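Local coordinates for protein post-proline cleaving enzyme (Rickettsia typhi, PDB 4HVT) that probably acts as a serine-type oligopeptidase that cleaves peptides on the carboxyl side of proline residues, at residues D103-N111 with K433-S441. Residues are numbered along the deposited sequence; the frame is centred on the assembly and turned at random.
Sequences DNYSKDKPN and KIIRKALYS
Arg436 reaches into the turn at 105-108 and gives three hydrogen bonds to main-chain carbonyls. NH1 serves two of them, Tyr105 O at 2.8 Å and Lys107 O at 2.7 Å, both moderately bent; NH2 makes the straighter bond, to Asp108 O at 2.9 Å (N-H...O 169°). Tyr105 O and Asp108 O lie in the guanidinium plane, whereas Lys107 O is tilted from it; the three bonds limit how the group can rotate and tie together the carbonyls of residues 105, 107 and 108. A bend at chi3 (69°) turns the guanidinium toward these carbonyls, while Arg436 CD sits over one face of the Tyr105 ring, 3.7 Å from its centroid, as a CH-pi contact. At the edge of the same ring, Ile435 CD1 packs against Tyr105 CD2 at 3.7 Å. The contact joins the first and last blades of the seven-bladed beta-propeller of the prolyl oligopeptidase fold: the helical turn 102-105 follows strand 96-101, and strand 432-436 is an outermost strand of its sheet. A classic beta bulge sets Ile435 and Arg436 both opposite Ile423. Beside it, a water donates to Ser106 O and Ile435 O, and Ser106 CA makes a C-H...O contact with Ile435 O. Farther along, the Leu439 CD2 methyl packs against Asp108 CG in van der Waals contact at 3.6 Å. In the outer shell, Tyr105 OH hydrogen-bonds to Pro74 O, and Ile423 and Leu411 touch both Tyr105 and Ile435.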
ATOM      1  N   ASP A 103      22.565  17.597   9.666  1.00 21.04           N
ATOM      2  CA  ASP A 103      23.948  17.270  10.068  1.00 23.32           C
ATOM      3  C   ASP A 103      24.044  16.143  11.122  1.00 22.02           C
ATOM      4  O   ASP A 103      25.058  15.441  11.182  1.00 23.33           O
ATOM      5  CB  ASP A 103      24.684  18.493  10.592  1.00 27.98           C
ATOM      6  CG  ASP A 103      25.269  19.365   9.482  1.00 31.39           C
ATOM      7  OD1 ASP A 103      24.890  19.239   8.309  1.00 32.98           O
ATOM      8  OD2 ASP A 103      26.151  20.200   9.799  1.00 37.39           O
ATOM      9  N   ASN A 104      23.053  16.010  11.982  1.00 19.30           N
ATOM     10  CA  ASN A 104      23.028  14.962  12.996  1.00 19.10           C
ATOM     11  C   ASN A 104      22.617  13.609  12.460  1.00 17.12           C
ATOM     12  O   ASN A 104      22.853  12.605  13.099  1.00 16.54           O
ATOM     13  CB  ASN A 104      22.046  15.291  14.123  1.00 19.81           C
ATOM     14  CG  ASN A 104      22.453  16.500  14.915  1.00 22.19           C
ATOM     15  OD1 ASN A 104      23.628  16.808  15.026  1.00 23.01           O
ATOM     16  ND2 ASN A 104      21.470  17.200  15.466  1.00 24.48           N
ATOM     17  N   TYR A 105      21.936  13.615  11.315  1.00 15.74           N
ATOM     18  CA  TYR A 105      21.288  12.388  10.795  1.00 14.82           C
ATOM     19  C   TYR A 105      22.322  11.368  10.374  1.00 15.48           C
ATOM     20  O   TYR A 105      22.017  10.179  10.292  1.00 15.42           O
ATOM     21  CB  TYR A 105      20.330  12.730   9.632  1.00 13.76           C
ATOM     22  CG  TYR A 105      19.507  11.590   9.151  1.00 12.75           C
ATOM     23  CD1 TYR A 105      18.542  10.979   9.996  1.00 12.78           C
ATOM     24  CD2 TYR A 105      19.583  11.186   7.851  1.00 12.22           C
ATOM     25  CE1 TYR A 105      17.740   9.973   9.514  1.00 12.15           C
ATOM     26  CE2 TYR A 105      18.760  10.192   7.347  1.00 11.70           C
ATOM     27  CZ  TYR A 105      17.844   9.594   8.195  1.00 11.70           C
ATOM     28  OH  TYR A 105      17.007   8.642   7.655  1.00 11.72           O
ATOM     29  N   SER A 106      23.554  11.815  10.155  1.00 16.19           N
ATOM     30  CA  SER A 106      24.653  10.891   9.818  1.00 16.73           C
ATOM     31  C   SER A 106      25.219  10.206  11.035  1.00 17.40           C
ATOM     32  O   SER A 106      26.046   9.302  10.887  1.00 18.95           O
ATOM     33  CB  SER A 106      25.768  11.629   9.085  1.00 17.41           C
ATOM     34  OG  SER A 106      26.309  12.656   9.890  1.00 18.39           O
ATOM     35  N   LYS A 107      24.852  10.644  12.229  1.00 17.35           N
ATOM     36  CA  LYS A 107      25.380  10.023  13.462  1.00 18.20           C
ATOM     37  C   LYS A 107      24.646   8.750  13.774  1.00 17.93           C
ATOM     38  O   LYS A 107      23.437   8.691  13.515  1.00 17.06           O
ATOM     39  CB  LYS A 107      25.252  10.996  14.622  1.00 19.31           C
ATOM     40  CG  LYS A 107      26.109  12.224  14.346  1.00 20.61           C
ATOM     41  CD  LYS A 107      25.869  13.334  15.317  1.00 22.55           C
ATOM     42  CE  LYS A 107      26.881  14.448  15.077  1.00 25.15           C
ATOM     43  NZ  LYS A 107      26.351  15.748  15.540  1.00 26.70           N
ATOM     44  N   ASP A 108      25.325   7.736  14.318  1.00 18.65           N
ATOM     45  CA  ASP A 108      24.596   6.494  14.619  1.00 19.17           C
ATOM     46  C   ASP A 108      23.342   6.757  15.449  1.00 18.88           C
ATOM     47  O   ASP A 108      22.271   6.201  15.149  1.00 17.66           O
ATOM     48  CB  ASP A 108      25.498   5.497  15.368  1.00 20.88           C
ATOM     49  CG  ASP A 108      26.379   4.686  14.442  1.00 21.95           C
ATOM     50  OD1 ASP A 108      26.448   4.997  13.233  1.00 21.51           O
ATOM     51  OD2 ASP A 108      26.995   3.684  14.938  1.00 23.97           O
ATOM     52  N   LYS A 109      23.476   7.599  16.483  1.00 19.27           N
ATOM     53  CA  LYS A 109      22.366   7.887  17.412  1.00 19.48           C
ATOM     54  C   LYS A 109      22.107   9.384  17.467  1.00 19.40           C
ATOM     55  O   LYS A 109      22.646  10.064  18.338  1.00 20.65           O
ATOM     56  CB  LYS A 109      22.674   7.307  18.794  1.00 20.92           C
ATOM     57  N   PRO A 110      21.341   9.932  16.505  1.00 18.37           N
ATOM     58  CA  PRO A 110      21.056  11.358  16.460  1.00 18.32           C
ATOM     59  C   PRO A 110      20.270  11.819  17.693  1.00 18.72           C
ATOM     60  O   PRO A 110      19.549  11.020  18.272  1.00 18.67           O
ATOM     61  CB  PRO A 110      20.189  11.491  15.177  1.00 17.68           C
ATOM     62  CG  PRO A 110      20.618  10.337  14.316  1.00 17.17           C
ATOM     63  CD  PRO A 110      20.796   9.247  15.328  1.00 17.58           C
ATOM     64  N   ASN A 111      20.387  13.104  18.025  1.00 19.11           N
ATOM     65  CA  ASN A 111      19.599  13.759  19.080  1.00 19.66           C
ATOM     66  C   ASN A 111      18.275  14.180  18.426  1.00 19.30           C
ATOM     67  O   ASN A 111      18.218  15.183  17.687  1.00 19.10           O
ATOM     68  CB  ASN A 111      20.302  15.004  19.633  1.00 20.61           C
ATOM     69  N   LYS A 433      25.568  10.688  -1.748  1.00 15.41           N
ATOM     70  CA  LYS A 433      26.560  10.478  -0.674  1.00 15.14           C
ATOM     71  C   LYS A 433      25.925   9.591   0.376  1.00 14.21           C
ATOM     72  O   LYS A 433      24.805   9.871   0.845  1.00 13.84           O
ATOM     73  CB  LYS A 433      26.965  11.804  -0.038  1.00 15.71           C
ATOM     74  N   ILE A 434      26.619   8.554   0.814  1.00 14.31           N
ATOM     75  CA  ILE A 434      26.035   7.731   1.865  1.00 13.63           C
ATOM     76  C   ILE A 434      25.783   8.584   3.110  1.00 13.88           C
ATOM     77  O   ILE A 434      26.695   9.307   3.542  1.00 14.47           O
ATOM     78  CB  ILE A 434      26.970   6.555   2.276  1.00 13.95           C
ATOM     79  CG1 ILE A 434      27.032   5.529   1.152  1.00 13.94           C
ATOM     80  CG2 ILE A 434      26.460   5.944   3.561  1.00 13.71           C
ATOM     81  CD1 ILE A 434      28.254   4.658   1.141  1.00 14.60           C
ATOM     82  N   ILE A 435      24.577   8.502   3.704  1.00 13.37           N
ATOM     83  CA  ILE A 435      24.313   9.169   4.992  1.00 13.72           C
ATOM     84  C   ILE A 435      24.046   8.198   6.166  1.00 14.08           C
ATOM     85  O   ILE A 435      24.498   8.475   7.304  1.00 14.78           O
ATOM     86  CB  ILE A 435      23.252  10.272   4.858  1.00 13.33           C
ATOM     87  CG1 ILE A 435      23.209  11.188   6.105  1.00 13.91           C
ATOM     88  CG2 ILE A 435      21.859   9.720   4.574  1.00 12.86           C
ATOM     89  CD1 ILE A 435      22.468  12.504   5.866  1.00 14.22           C
ATOM     90  N   ARG A 436      23.401   7.070   5.902  1.00 14.02           N
ATOM     91  CA  ARG A 436      23.203   6.049   6.925  1.00 14.41           C
ATOM     92  C   ARG A 436      23.263   4.642   6.350  1.00 15.34           C
ATOM     93  O   ARG A 436      22.663   4.349   5.323  1.00 15.19           O
ATOM     94  CB  ARG A 436      21.847   6.156   7.648  1.00 14.24           C
ATOM     95  CG  ARG A 436      21.552   7.429   8.417  1.00 14.18           C
ATOM     96  CD  ARG A 436      20.290   7.284   9.251  1.00 14.04           C
ATOM     97  NE  ARG A 436      20.481   6.345  10.384  1.00 14.32           N
ATOM     98  CZ  ARG A 436      21.058   6.648  11.550  1.00 14.72           C
ATOM     99  NH1 ARG A 436      21.478   7.873  11.794  1.00 15.01           N
ATOM    100  NH2 ARG A 436      21.258   5.718  12.490  1.00 15.32           N
ATOM    101  N   LYS A 437      23.976   3.777   7.060  1.00 16.30           N
ATOM    102  CA  LYS A 437      23.834   2.343   6.862  1.00 17.76           C
ATOM    103  C   LYS A 437      23.025   1.718   7.989  1.00 16.95           C
ATOM    104  O   LYS A 437      22.888   2.290   9.069  1.00 16.31           O
ATOM    105  CB  LYS A 437      25.196   1.684   6.760  1.00 20.18           C
ATOM    106  CG  LYS A 437      25.888   2.141   5.477  1.00 23.03           C
ATOM    107  CD  LYS A 437      26.830   1.116   4.951  1.00 26.29           C
ATOM    108  CE  LYS A 437      27.621   1.676   3.788  1.00 27.39           C
ATOM    109  NZ  LYS A 437      28.943   0.979   3.662  1.00 29.15           N
ATOM    110  N   ALA A 438      22.546   0.499   7.762  1.00 16.54           N
ATOM    111  CA  ALA A 438      21.865  -0.232   8.817  1.00 16.57           C
ATOM    112  C   ALA A 438      22.771  -0.394  10.034  1.00 17.27           C
ATOM    113  O   ALA A 438      23.963  -0.697   9.888  1.00 17.28           O
ATOM    114  CB  ALA A 438      21.431  -1.612   8.332  1.00 16.74           C
ATOM    115  N   LEU A 439      22.219  -0.204  11.220  1.00 17.03           N
ATOM    116  CA  LEU A 439      22.987  -0.418  12.443  1.00 18.11           C
ATOM    117  C   LEU A 439      22.854  -1.857  12.932  1.00 18.50           C
ATOM    118  O   LEU A 439      23.629  -2.317  13.752  1.00 19.45           O
ATOM    119  CB  LEU A 439      22.524   0.502  13.557  1.00 18.45           C
ATOM    120  CG  LEU A 439      22.644   1.990  13.307  1.00 19.06           C
ATOM    121  CD1 LEU A 439      22.058   2.783  14.460  1.00 19.55           C
ATOM    122  CD2 LEU A 439      24.084   2.342  13.075  1.00 19.82           C
ATOM    123  N   TYR A 440      21.862  -2.556  12.427  1.00 18.08           N
ATOM    124  CA  TYR A 440      21.703  -3.958  12.722  1.00 19.16           C
ATOM    125  C   TYR A 440      22.546  -4.794  11.783  1.00 20.20           C
ATOM    126  O   TYR A 440      22.969  -4.334  10.748  1.00 19.67           O
ATOM    127  CB  TYR A 440      20.237  -4.367  12.611  1.00 18.93           C
ATOM    128  CG  TYR A 440      19.611  -4.147  11.266  1.00 17.93           C
ATOM    129  CD1 TYR A 440      19.734  -5.084  10.255  1.00 17.71           C
ATOM    130  CD2 TYR A 440      18.866  -2.986  10.995  1.00 17.74           C
ATOM    131  CE1 TYR A 440      19.132  -4.876   9.006  1.00 17.13           C
ATOM    132  CE2 TYR A 440      18.290  -2.790   9.763  1.00 17.17           C
ATOM    133  CZ  TYR A 440      18.415  -3.737   8.776  1.00 16.93           C
ATOM    134  OH  TYR A 440      17.767  -3.463   7.569  1.00 17.42           O
ATOM    135  N   SER A 441      22.783  -6.046  12.187  1.00 22.70           N
ATOM    136  CA  SER A 441      23.697  -6.935  11.482  1.00 24.39           C
ATOM    137  C   SER A 441      22.920  -7.948  10.627  1.00 24.59           C
ATOM    138  O   SER A 441      21.950  -8.550  11.110  1.00 26.80           O
ATOM    139  CB  SER A 441      24.565  -7.663  12.509  1.00 26.55           C
ATOM    140  OG  SER A 441      25.174  -8.784  11.925  1.00 28.60           O
TER
HETATM  141  O   HOH W   1      26.934   8.341   8.391  1.00 20.11           O